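Local coordinates for aminoacyl-tRNA synthetase-interacting multifunctional protein p43 (Plasmodium vivax, PDB 6IPA) that probably binds tRNA through its C-terminal EMAP II-like domain and may associate with aminoacyl-tRNA synthetases, at residues Leu40-Ile43 and Thr44-Asn47; Asn164-Phe167 and His168-His172; Val179-Lys183 and Asp184-Leu188. All coordinates share one frame; numbering follows the deposited sequence.

Contact 1 (Leu40-Ile43 and Thr44-Asn47)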
ATOM      1  N   LEU A  40      18.628  -3.164   5.651  1.00 47.73           N
ATOM      2  CA  LEU A  40      17.272  -3.168   6.291  1.00 48.81           C
ATOM      3  C   LEU A  40      16.510  -1.829   6.100  1.00 49.75           C
ATOM      4  O   LEU A  40      15.384  -1.863   5.573  1.00 45.74           O
ATOM      5  CB  LEU A  40      17.312  -3.528   7.765  1.00 49.08           C
ATOM      6  CG  LEU A  40      17.314  -4.996   8.169  1.00 50.12           C
ATOM      7  CD1 LEU A  40      17.307  -5.088   9.683  1.00 51.16           C
ATOM      8  CD2 LEU A  40      16.135  -5.754   7.596  1.00 48.94           C
ATOM      9  N   ASP A  41      17.076  -0.680   6.525  1.00 48.55           N
ATOM     10  CA  ASP A  41      16.461   0.653   6.161  1.00 50.42           C
ATOM     11  C   ASP A  41      16.871   1.007   4.726  1.00 51.09           C
ATOM     12  O   ASP A  41      17.760   1.814   4.486  1.00 50.51           O
ATOM     13  CB  ASP A  41      16.811   1.800   7.149  1.00 49.59           C
ATOM     14  CG  ASP A  41      16.233   3.191   6.714  1.00 50.77           C
ATOM     15  OD1 ASP A  41      15.346   3.229   5.826  1.00 47.54           O
ATOM     16  OD2 ASP A  41      16.673   4.263   7.254  1.00 50.02           O
ATOM     17  N   ASP A  42      16.223   0.377   3.769  1.00 49.75           N
ATOM     18  CA  ASP A  42      16.609   0.570   2.392  1.00 49.67           C
ATOM     19  C   ASP A  42      15.308   0.430   1.625  1.00 48.25           C
ATOM     20  O   ASP A  42      14.719  -0.653   1.551  1.00 47.51           O
ATOM     21  CB  ASP A  42      17.651  -0.479   1.999  1.00 49.77           C
ATOM     22  CG  ASP A  42      17.945  -0.511   0.516  1.00 52.82           C
ATOM     23  OD1 ASP A  42      17.580   0.443  -0.228  1.00 52.70           O
ATOM     24  OD2 ASP A  42      18.554  -1.524   0.093  1.00 54.47           O
ATOM     25  N   ILE A  43      14.855   1.533   1.060  1.00 45.65           N
ATOM     26  CA  ILE A  43      13.545   1.535   0.478  1.00 46.59           C
ATOM     27  C   ILE A  43      13.509   0.859  -0.888  1.00 45.45           C
ATOM     28  O   ILE A  43      12.441   0.489  -1.369  1.00 46.21           O
ATOM     29  CB  ILE A  43      12.957   2.945   0.458  1.00 48.40           C
ATOM     30  CG1 ILE A  43      11.513   2.894  -0.027  1.00 49.93           C
ATOM     31  CG2 ILE A  43      13.790   3.877  -0.414  1.00 49.65           C
ATOM     32  CD1 ILE A  43      10.751   4.156   0.202  1.00 50.26           C
ATOM     33  N   THR A  44      14.669   0.633  -1.495  1.00 45.16           N
ATOM     34  CA  THR A  44      14.721  -0.065  -2.786  1.00 43.65           C
ATOM     35  C   THR A  44      14.195  -1.498  -2.634  1.00 41.78           C
ATOM     36  O   THR A  44      13.826  -2.149  -3.603  1.00 41.93           O
ATOM     37  CB  THR A  44      16.153  -0.055  -3.338  1.00 44.16           C
ATOM     38  OG1 THR A  44      17.011  -0.773  -2.449  1.00 46.58           O
ATOM     39  CG2 THR A  44      16.664   1.386  -3.483  1.00 43.49           C
ATOM     40  N   ARG A  45      14.133  -1.958  -1.387  1.00 40.54           N
ATOM     41  CA  ARG A  45      13.810  -3.342  -1.082  1.00 40.04           C
ATOM     42  C   ARG A  45      12.322  -3.617  -1.040  1.00 39.74           C
ATOM     43  O   ARG A  45      11.916  -4.762  -1.155  1.00 39.13           O
ATOM     44  CB  ARG A  45      14.442  -3.759   0.244  1.00 39.34           C
ATOM     45  CG  ARG A  45      15.935  -3.958   0.139  1.00 39.37           C
ATOM     46  CD  ARG A  45      16.608  -4.356   1.446  1.00 38.27           C
ATOM     47  NE  ARG A  45      16.324  -5.738   1.719  1.00 38.80           N
ATOM     48  CZ  ARG A  45      16.693  -6.386   2.817  1.00 39.82           C
ATOM     49  NH1 ARG A  45      17.420  -5.782   3.789  1.00 40.16           N
ATOM     50  NH2 ARG A  45      16.330  -7.654   2.945  1.00 39.35           N
ATOM     51  N   LEU A  46      11.528  -2.557  -0.882  1.00 39.25           N
ATOM     52  CA  LEU A  46      10.088  -2.620  -1.015  1.00 37.03           C
ATOM     53  C   LEU A  46       9.681  -2.531  -2.459  1.00 34.83           C
ATOM     54  O   LEU A  46      10.114  -1.653  -3.160  1.00 32.06           O
ATOM     55  CB  LEU A  46       9.393  -1.454  -0.257  1.00 36.87           C
ATOM     56  CG  LEU A  46       9.777  -1.257   1.199  1.00 36.55           C
ATOM     57  CD1 LEU A  46       8.910  -0.195   1.824  1.00 36.40           C
ATOM     58  CD2 LEU A  46       9.682  -2.557   1.953  1.00 36.55           C
ATOM     59  N   ASN A  47       8.747  -3.402  -2.841  1.00 35.53           N
ATOM     60  CA  ASN A  47       8.022  -3.323  -4.148  1.00 34.28           C
ATOM     61  C   ASN A  47       6.665  -2.808  -3.963  1.00 35.18           C
ATOM     62  O   ASN A  47       5.789  -3.595  -3.744  1.00 37.31           O
ATOM     63  CB  ASN A  47       7.827  -4.709  -4.724  1.00 33.49           C
ATOM     64  CG  ASN A  47       7.350  -4.683  -6.121  1.00 33.03           C
ATOM     65  OD1 ASN A  47       7.595  -3.737  -6.869  1.00 33.25           O
ATOM     66  ND2 ASN A  47       6.704  -5.751  -6.519  1.00 33.16           N
TER
HETATM   67  O   HOH W   1      10.202   1.361  -2.961  1.00 46.02           O

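Contact 2 (Asn164-Phe167 and His168-His172)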
ATOM      1  N   ASN A 164      12.054  -7.684   8.489  1.00 59.05           N
ATOM      2  CA  ASN A 164      11.346  -7.198   7.319  1.00 53.95           C
ATOM      3  C   ASN A 164      11.647  -5.717   7.186  1.00 53.21           C
ATOM      4  O   ASN A 164      11.231  -4.918   8.033  1.00 54.29           O
ATOM      5  CB  ASN A 164       9.836  -7.432   7.498  1.00 52.69           C
ATOM      6  CG  ASN A 164       9.005  -6.952   6.305  1.00 50.50           C
ATOM      7  OD1 ASN A 164       9.381  -6.029   5.575  1.00 45.06           O
ATOM      8  ND2 ASN A 164       7.870  -7.604   6.097  1.00 48.51           N
ATOM      9  N   PRO A 165      12.381  -5.336   6.129  1.00 51.06           N
ATOM     10  CA  PRO A 165      12.685  -3.951   5.886  1.00 50.66           C
ATOM     11  C   PRO A 165      11.536  -3.006   6.164  1.00 50.86           C
ATOM     12  O   PRO A 165      11.742  -1.970   6.811  1.00 55.84           O
ATOM     13  CB  PRO A 165      13.017  -3.947   4.415  1.00 51.35           C
ATOM     14  CG  PRO A 165      13.745  -5.232   4.240  1.00 53.62           C
ATOM     15  CD  PRO A 165      13.035  -6.200   5.139  1.00 52.37           C
ATOM     16  N   PHE A 166      10.339  -3.354   5.707  1.00 47.83           N
ATOM     17  CA  PHE A 166       9.209  -2.445   5.844  1.00 45.80           C
ATOM     18  C   PHE A 166       9.065  -1.770   7.230  1.00 45.04           C
ATOM     19  O   PHE A 166       8.914  -0.543   7.303  1.00 43.27           O
ATOM     20  CB  PHE A 166       7.886  -3.100   5.472  1.00 43.66           C
ATOM     21  CG  PHE A 166       6.727  -2.156   5.646  1.00 43.07           C
ATOM     22  CD1 PHE A 166       6.393  -1.275   4.649  1.00 41.51           C
ATOM     23  CD2 PHE A 166       6.056  -2.079   6.858  1.00 41.97           C
ATOM     24  CE1 PHE A 166       5.369  -0.367   4.825  1.00 42.33           C
ATOM     25  CE2 PHE A 166       5.037  -1.184   7.039  1.00 40.76           C
ATOM     26  CZ  PHE A 166       4.706  -0.309   6.031  1.00 41.76           C
ATOM     27  N   PHE A 167       9.143  -2.558   8.300  1.00 45.32           N
ATOM     28  CA  PHE A 167       8.911  -2.053   9.658  1.00 48.71           C
ATOM     29  C   PHE A 167      10.071  -1.210  10.176  1.00 50.44           C
ATOM     30  O   PHE A 167       9.899  -0.444  11.143  1.00 49.17           O
ATOM     31  CB  PHE A 167       8.647  -3.187  10.657  1.00 51.62           C
ATOM     32  CG  PHE A 167       7.533  -4.085  10.258  1.00 52.49           C
ATOM     33  CD1 PHE A 167       6.226  -3.758  10.560  1.00 54.40           C
ATOM     34  CD2 PHE A 167       7.783  -5.228   9.516  1.00 53.73           C
ATOM     35  CE1 PHE A 167       5.177  -4.572  10.149  1.00 55.54           C
ATOM     36  CE2 PHE A 167       6.738  -6.059   9.120  1.00 56.09           C
ATOM     37  CZ  PHE A 167       5.432  -5.727   9.435  1.00 55.59           C
ATOM     38  N   HIS A 168      11.236  -1.349   9.544  1.00 49.33           N
ATOM     39  CA  HIS A 168      12.397  -0.546   9.896  1.00 50.34           C
ATOM     40  C   HIS A 168      12.346   0.761   9.138  1.00 48.94           C
ATOM     41  O   HIS A 168      12.795   1.807   9.603  1.00 48.77           O
ATOM     42  CB  HIS A 168      13.682  -1.300   9.534  1.00 53.79           C
ATOM     43  CG  HIS A 168      14.055  -2.385  10.501  1.00 54.84           C
ATOM     44  ND1 HIS A 168      14.896  -2.166  11.580  1.00 59.82           N
ATOM     45  CD2 HIS A 168      13.728  -3.699  10.539  1.00 55.95           C
ATOM     46  CE1 HIS A 168      15.069  -3.301  12.239  1.00 58.66           C
ATOM     47  NE2 HIS A 168      14.371  -4.246  11.630  1.00 57.84           N
ATOM     48  N   ILE A 169      11.806   0.670   7.934  1.00 47.47           N
ATOM     49  CA  ILE A 169      11.647   1.807   7.056  1.00 45.35           C
ATOM     50  C   ILE A 169      10.453   2.683   7.493  1.00 45.87           C
ATOM     51  O   ILE A 169      10.519   3.928   7.425  1.00 45.07           O
ATOM     52  CB  ILE A 169      11.382   1.289   5.630  1.00 45.20           C
ATOM     53  CG1 ILE A 169      12.630   0.541   5.089  1.00 45.62           C
ATOM     54  CG2 ILE A 169      10.973   2.426   4.728  1.00 44.91           C
ATOM     55  CD1 ILE A 169      12.398  -0.390   3.897  1.00 44.94           C
ATOM     56  N   GLN A 170       9.383   2.008   7.941  1.00 43.78           N
ATOM     57  CA  GLN A 170       8.098   2.618   8.251  1.00 43.71           C
ATOM     58  C   GLN A 170       8.188   3.938   8.996  1.00 42.33           C
ATOM     59  O   GLN A 170       7.596   4.918   8.552  1.00 43.17           O
ATOM     60  CB  GLN A 170       7.205   1.619   9.004  1.00 45.32           C
ATOM     61  CG  GLN A 170       5.833   2.147   9.354  1.00 45.52           C
ATOM     62  CD  GLN A 170       4.841   1.054   9.678  1.00 45.63           C
ATOM     63  OE1 GLN A 170       5.164   0.070  10.352  1.00 45.63           O
ATOM     64  NE2 GLN A 170       3.611   1.223   9.197  1.00 44.24           N
ATOM     65  N   PRO A 171       8.996   4.019  10.066  1.00 42.21           N
ATOM     66  CA  PRO A 171       9.049   5.302  10.823  1.00 41.52           C
ATOM     67  C   PRO A 171       9.470   6.513  10.018  1.00 40.89           C
ATOM     68  O   PRO A 171       9.260   7.623  10.440  1.00 42.16           O
ATOM     69  CB  PRO A 171      10.080   5.028  11.920  1.00 42.11           C
ATOM     70  CG  PRO A 171      10.180   3.533  11.992  1.00 43.08           C
ATOM     71  CD  PRO A 171       9.987   3.058  10.577  1.00 42.24           C
ATOM     72  N   HIS A 172      10.080   6.301   8.863  1.00 41.22           N
ATOM     73  CA  HIS A 172      10.488   7.378   8.010  1.00 40.50           C
ATOM     74  C   HIS A 172       9.517   7.585   6.874  1.00 39.80           C
ATOM     75  O   HIS A 172       9.741   8.457   6.051  1.00 37.99           O
ATOM     76  CB  HIS A 172      11.861   7.032   7.423  1.00 43.76           C
ATOM     77  CG  HIS A 172      12.901   6.725   8.452  1.00 44.56           C
ATOM     78  ND1 HIS A 172      13.362   7.667   9.351  1.00 45.65           N
ATOM     79  CD2 HIS A 172      13.578   5.583   8.721  1.00 46.82           C
ATOM     80  CE1 HIS A 172      14.268   7.114  10.138  1.00 47.74           C
ATOM     81  NE2 HIS A 172      14.410   5.848   9.785  1.00 48.56           N
TER

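Contact 3 (Val179-Lys183 and Asp184-Leu188)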
ATOM      1  N   VAL A 179       1.642  15.040   0.453  1.00 50.62           N
ATOM      2  CA  VAL A 179       2.407  14.153  -0.433  1.00 47.11           C
ATOM      3  C   VAL A 179       3.070  13.073   0.390  1.00 44.92           C
ATOM      4  O   VAL A 179       3.380  13.281   1.554  1.00 46.92           O
ATOM      5  CB  VAL A 179       3.477  14.916  -1.217  1.00 46.27           C
ATOM      6  CG1 VAL A 179       3.995  14.059  -2.352  1.00 47.37           C
ATOM      7  CG2 VAL A 179       2.913  16.204  -1.798  1.00 47.02           C
ATOM      8  N   ALA A 180       3.268  11.914  -0.205  1.00 43.29           N
ATOM      9  CA  ALA A 180       3.945  10.818   0.465  1.00 44.09           C
ATOM     10  C   ALA A 180       5.457  10.908   0.283  1.00 43.79           C
ATOM     11  O   ALA A 180       5.925  11.110  -0.851  1.00 43.79           O
ATOM     12  CB  ALA A 180       3.447   9.490  -0.098  1.00 43.30           C
ATOM     13  N   HIS A 181       6.197  10.681   1.372  1.00 44.00           N
ATOM     14  CA  HIS A 181       7.691  10.699   1.395  1.00 44.62           C
ATOM     15  C   HIS A 181       8.350   9.477   2.031  1.00 44.68           C
ATOM     16  O   HIS A 181       7.925   9.024   3.101  1.00 40.92           O
ATOM     17  CB  HIS A 181       8.215  11.877   2.229  1.00 44.77           C
ATOM     18  CG  HIS A 181       7.905  13.215   1.650  1.00 45.97           C
ATOM     19  ND1 HIS A 181       6.610  13.648   1.397  1.00 45.81           N
ATOM     20  CD2 HIS A 181       8.724  14.226   1.277  1.00 46.23           C
ATOM     21  CE1 HIS A 181       6.655  14.871   0.891  1.00 46.24           C
ATOM     22  NE2 HIS A 181       7.926  15.250   0.819  1.00 46.44           N
ATOM     23  N   TYR A 182       9.433   8.990   1.402  1.00 44.87           N
ATOM     24  CA  TYR A 182      10.454   8.243   2.156  1.00 47.16           C
ATOM     25  C   TYR A 182      11.455   9.302   2.634  1.00 46.25           C
ATOM     26  O   TYR A 182      12.091   9.957   1.835  1.00 48.17           O
ATOM     27  CB  TYR A 182      11.117   7.133   1.308  1.00 49.06           C
ATOM     28  CG  TYR A 182      12.302   6.485   2.004  1.00 49.76           C
ATOM     29  CD1 TYR A 182      12.111   5.565   3.002  1.00 49.18           C
ATOM     30  CD2 TYR A 182      13.609   6.828   1.669  1.00 50.18           C
ATOM     31  CE1 TYR A 182      13.174   5.006   3.664  1.00 50.44           C
ATOM     32  CE2 TYR A 182      14.683   6.276   2.328  1.00 49.46           C
ATOM     33  CZ  TYR A 182      14.465   5.361   3.333  1.00 50.54           C
ATOM     34  OH  TYR A 182      15.528   4.768   4.017  1.00 45.94           O
ATOM     35  N   LYS A 183      11.550   9.511   3.906  1.00 47.43           N
ATOM     36  CA  LYS A 183      12.446  10.518   4.401  1.00 49.39           C
ATOM     37  C   LYS A 183      12.124  11.854   3.793  1.00 52.54           C
ATOM     38  O   LYS A 183      11.089  12.376   4.045  1.00 58.64           O
ATOM     39  CB  LYS A 183      13.886  10.113   4.261  1.00 48.25           C
ATOM     40  CG  LYS A 183      14.198   8.921   5.105  1.00 46.31           C
ATOM     41  CD  LYS A 183      15.619   8.486   5.029  1.00 44.64           C
ATOM     42  CE  LYS A 183      15.844   7.436   6.050  1.00 44.97           C
ATOM     43  NZ  LYS A 183      16.597   6.330   5.464  1.00 46.33           N
ATOM     44  N   ASP A 184      13.053  12.469   3.100  1.00 53.17           N
ATOM     45  CA  ASP A 184      12.788  13.719   2.433  1.00 54.21           C
ATOM     46  C   ASP A 184      12.516  13.580   0.957  1.00 50.75           C
ATOM     47  O   ASP A 184      12.409  14.544   0.281  1.00 51.51           O
ATOM     48  CB  ASP A 184      13.979  14.605   2.584  1.00 54.83           C
ATOM     49  CG  ASP A 184      14.050  15.232   3.901  1.00 58.87           C
ATOM     50  OD1 ASP A 184      13.054  15.360   4.552  1.00 55.76           O
ATOM     51  OD2 ASP A 184      15.106  15.645   4.313  1.00 63.22           O
ATOM     52  N   ALA A 185      12.413  12.366   0.478  1.00 48.06           N
ATOM     53  CA  ALA A 185      12.275  12.068  -0.926  1.00 48.64           C
ATOM     54  C   ALA A 185      10.867  11.600  -1.234  1.00 48.26           C
ATOM     55  O   ALA A 185      10.444  10.579  -0.737  1.00 48.96           O
ATOM     56  CB  ALA A 185      13.272  10.972  -1.317  1.00 49.94           C
ATOM     57  N   LYS A 186      10.182  12.321  -2.110  1.00 49.33           N
ATOM     58  CA  LYS A 186       8.786  12.060  -2.478  1.00 47.50           C
ATOM     59  C   LYS A 186       8.568  10.804  -3.272  1.00 46.05           C
ATOM     60  O   LYS A 186       9.421  10.418  -4.027  1.00 52.08           O
ATOM     61  CB  LYS A 186       8.273  13.217  -3.317  1.00 48.09           C
ATOM     62  CG  LYS A 186       8.259  14.525  -2.546  1.00 49.47           C
ATOM     63  CD  LYS A 186       7.914  15.673  -3.452  1.00 51.47           C
ATOM     64  CE  LYS A 186       7.684  16.939  -2.650  1.00 53.08           C
ATOM     65  NZ  LYS A 186       6.565  17.713  -3.273  1.00 53.44           N
ATOM     66  N   TRP A 187       7.401  10.194  -3.111  1.00 44.41           N
ATOM     67  CA  TRP A 187       7.020   9.019  -3.851  1.00 42.03           C
ATOM     68  C   TRP A 187       6.509   9.465  -5.177  1.00 42.84           C
ATOM     69  O   TRP A 187       5.673  10.386  -5.226  1.00 40.85           O
ATOM     70  CB  TRP A 187       5.872   8.301  -3.162  1.00 40.87           C
ATOM     71  CG  TRP A 187       6.210   7.607  -1.884  1.00 40.04           C
ATOM     72  CD1 TRP A 187       7.229   7.892  -1.026  1.00 39.69           C
ATOM     73  CD2 TRP A 187       5.480   6.537  -1.296  1.00 39.76           C
ATOM     74  NE1 TRP A 187       7.178   7.050   0.063  1.00 39.50           N
ATOM     75  CE2 TRP A 187       6.115   6.210  -0.084  1.00 39.29           C
ATOM     76  CE3 TRP A 187       4.339   5.835  -1.668  1.00 39.31           C
ATOM     77  CZ2 TRP A 187       5.650   5.222   0.748  1.00 39.15           C
ATOM     78  CZ3 TRP A 187       3.903   4.837  -0.858  1.00 40.04           C
ATOM     79  CH2 TRP A 187       4.560   4.537   0.349  1.00 40.16           C
ATOM     80  N   LEU A 188       6.944   8.771  -6.245  1.00 42.06           N
ATOM     81  CA  LEU A 188       6.615   9.171  -7.621  1.00 42.18           C
ATOM     82  C   LEU A 188       5.910   8.078  -8.446  1.00 41.79           C
ATOM     83  O   LEU A 188       6.210   6.920  -8.334  1.00 37.91           O
ATOM     84  CB  LEU A 188       7.898   9.585  -8.330  1.00 43.90           C
ATOM     85  CG  LEU A 188       8.319  11.042  -8.352  1.00 45.37           C
ATOM     86  CD1 LEU A 188       8.289  11.715  -6.985  1.00 46.27           C
ATOM     87  CD2 LEU A 188       9.686  11.142  -9.003  1.00 45.85           C
TER

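Contact 1 (Leu40-Ile43 and Thr44-Asn47)
D42 and T44 meet in an Asx turn, in which the carboxylate of D42 folds forward onto the backbone two residues ahead, at the start of a short 3-10 segment leading towards strand 48-58. OD1 of D42 accepts twice. T44 OG1 approaches it on the syn side but tilted out of the carboxylate plane, at 2.6 Å, while T44 N comes from above that plane at 3.2 Å, both from the same face. The threonine hydroxyl reaches this oxygen because OG1 stands between its backbone N and carbonyl carbon (chi1 63°). Two backbone bonds tighten the turn, R45 N to D42 O and L46 N to I43 O.

R45 illustrates how a long side chain can use such a turn as a platform. Its CB rests 3.4 Å from D42 O, and CG passes 3.6 Å from D42 OD2. CD continues over the same oxygen and approaches D42 CB, so the aliphatic part crosses the aspartate at about a right angle. The bend at chi3 (75°) then turns the guanidinium aside from the carboxylate, whose plane is tilted 58° to it. NH1 comes back to L40, the first modelled residue, with L40 N at the guanidinium edge and the CD2 branch of L40 nearby. The main polar commitment lies elsewhere: NH2 forms a salt bridge to D154, which also shares a backbone hydrogen bond with R45. The opposite charges of D42 and R45 therefore lie close without pairing directly.

Beyond the turn, I43 CG1 and L46 CD1 make a slack apolar contact. Beside them one water sits between the two backbone carbonyls, 2.9 Å from I43 O and 3.0 Å from L46 O.

Contact 2 (Asn164-Phe167 and His168-His172)
The carbonyl of P165 receives both I169 N, at 2.9 Å and nearly in line with the C=O bond, and H168 N, at 2.8 Å from above the carbonyl plane, so this single turn of helix mixes alpha and 3-10 spacing. One step on, F166 O takes Q170 N, before the chain passes into the 3-10 segment 170-172. At the other end N164 is the N-cap: its OD1 accepts F166 N at 2.8 Å.

Along one side of the turn, I169 lays its CG1 branch back over the P165 carbonyl, and CD1 ends 3.6 Å from P165 CB. On another side F166 and Q170 meet. With CG anti to its backbone N (chi1 -179°), the extended glutamine carries its amide to the ring atoms CE2 and CZ of F166; Q170 CD lies 3.5 Å from CE2, and the amide and ring planes are 64° apart. CD2 of F166 in turn sits over the centre of the F167 ring. H168 runs back along the helix, its CD2 edge in plane with N164 O.

Part of the packing is thus internal to the helix, P165 against I169 and F166 over F167. The N164 amide caps it, whereas H168 NE2 at E162 O and Q170 NE2 at I203 O tie it to other parts of the same chain, which probably fixes the rotation of both side chains.

Contact 3 (Val179-Lys183 and Asp184-Leu188)
A180 and W187 form a closely packed part of a beta hairpin with a two-residue loop, in which strands 179-182 and 185-188 are joined by a type II' turn from Y182 to A185. K183 takes the positive phi (57°) that this turn requires at its second position. Y182 and A185 are a hydrogen-bonded antiparallel pair, each backbone N donating to the other's O, and W187 N closes on A180 O at 2.9 Å. The short strands are strongly twisted, with 118° between their directions.

Packing is dense where W187 folds back across the hairpin. The methyl of A180 lies over one face of the indole in a CH-pi contact, CB being 3.9 Å from the centroid of the five-membered ring. The NE1 edge abuts the H181–Y182 peptide, NE1 being 3.3 Å from H181 C, with Y182 N in the indole plane. L119, L130, L173 and I194 surround this tryptophan, so the hairpin contributes it to a shared hydrophobic interior.

H181 and K186, a non-hydrogen-bonded pair, point the same way from the sheet and lie side by side. They too pack closely, the aliphatic chain of the lysine making a CH-pi contact with the imidazole, but its far end leads off to a salt bridge between NZ and E193. The solvent side is at D184. Its CB points away from 179-183, and its carboxylate pairs through OD1 with K176, which also bonds to K183 O; K183 NZ makes its own salt bridge with D41.

The imidazole is held on two sides. At its edge ND1 makes a weak bond to V179 O, 3.3 Å away, while over one face K186 CG stands 3.8 Å from the ring centroid.

The three local contacts follow one another in series along the chain, yet they converge in the fold. Contact 1, preceding strand 48-58, lies about 8 Å from contact 2, centre to centre, and about 13 Å from contact 3; contacts 2 and 3 are about 14 Å apart. Helix 165-169 receives the N-terminal turn through P165 and I169, with L40 packing on H168. The hairpin reaches the same turn through a probable hydrogen bond between D41 OD1 and Y182 OH and through I43 against Y182, and joins the 3-10 segment 170-172 by another, K183 N to H172 O. The lead-in to strand 48-58 is thereby held against elements from late in the chain.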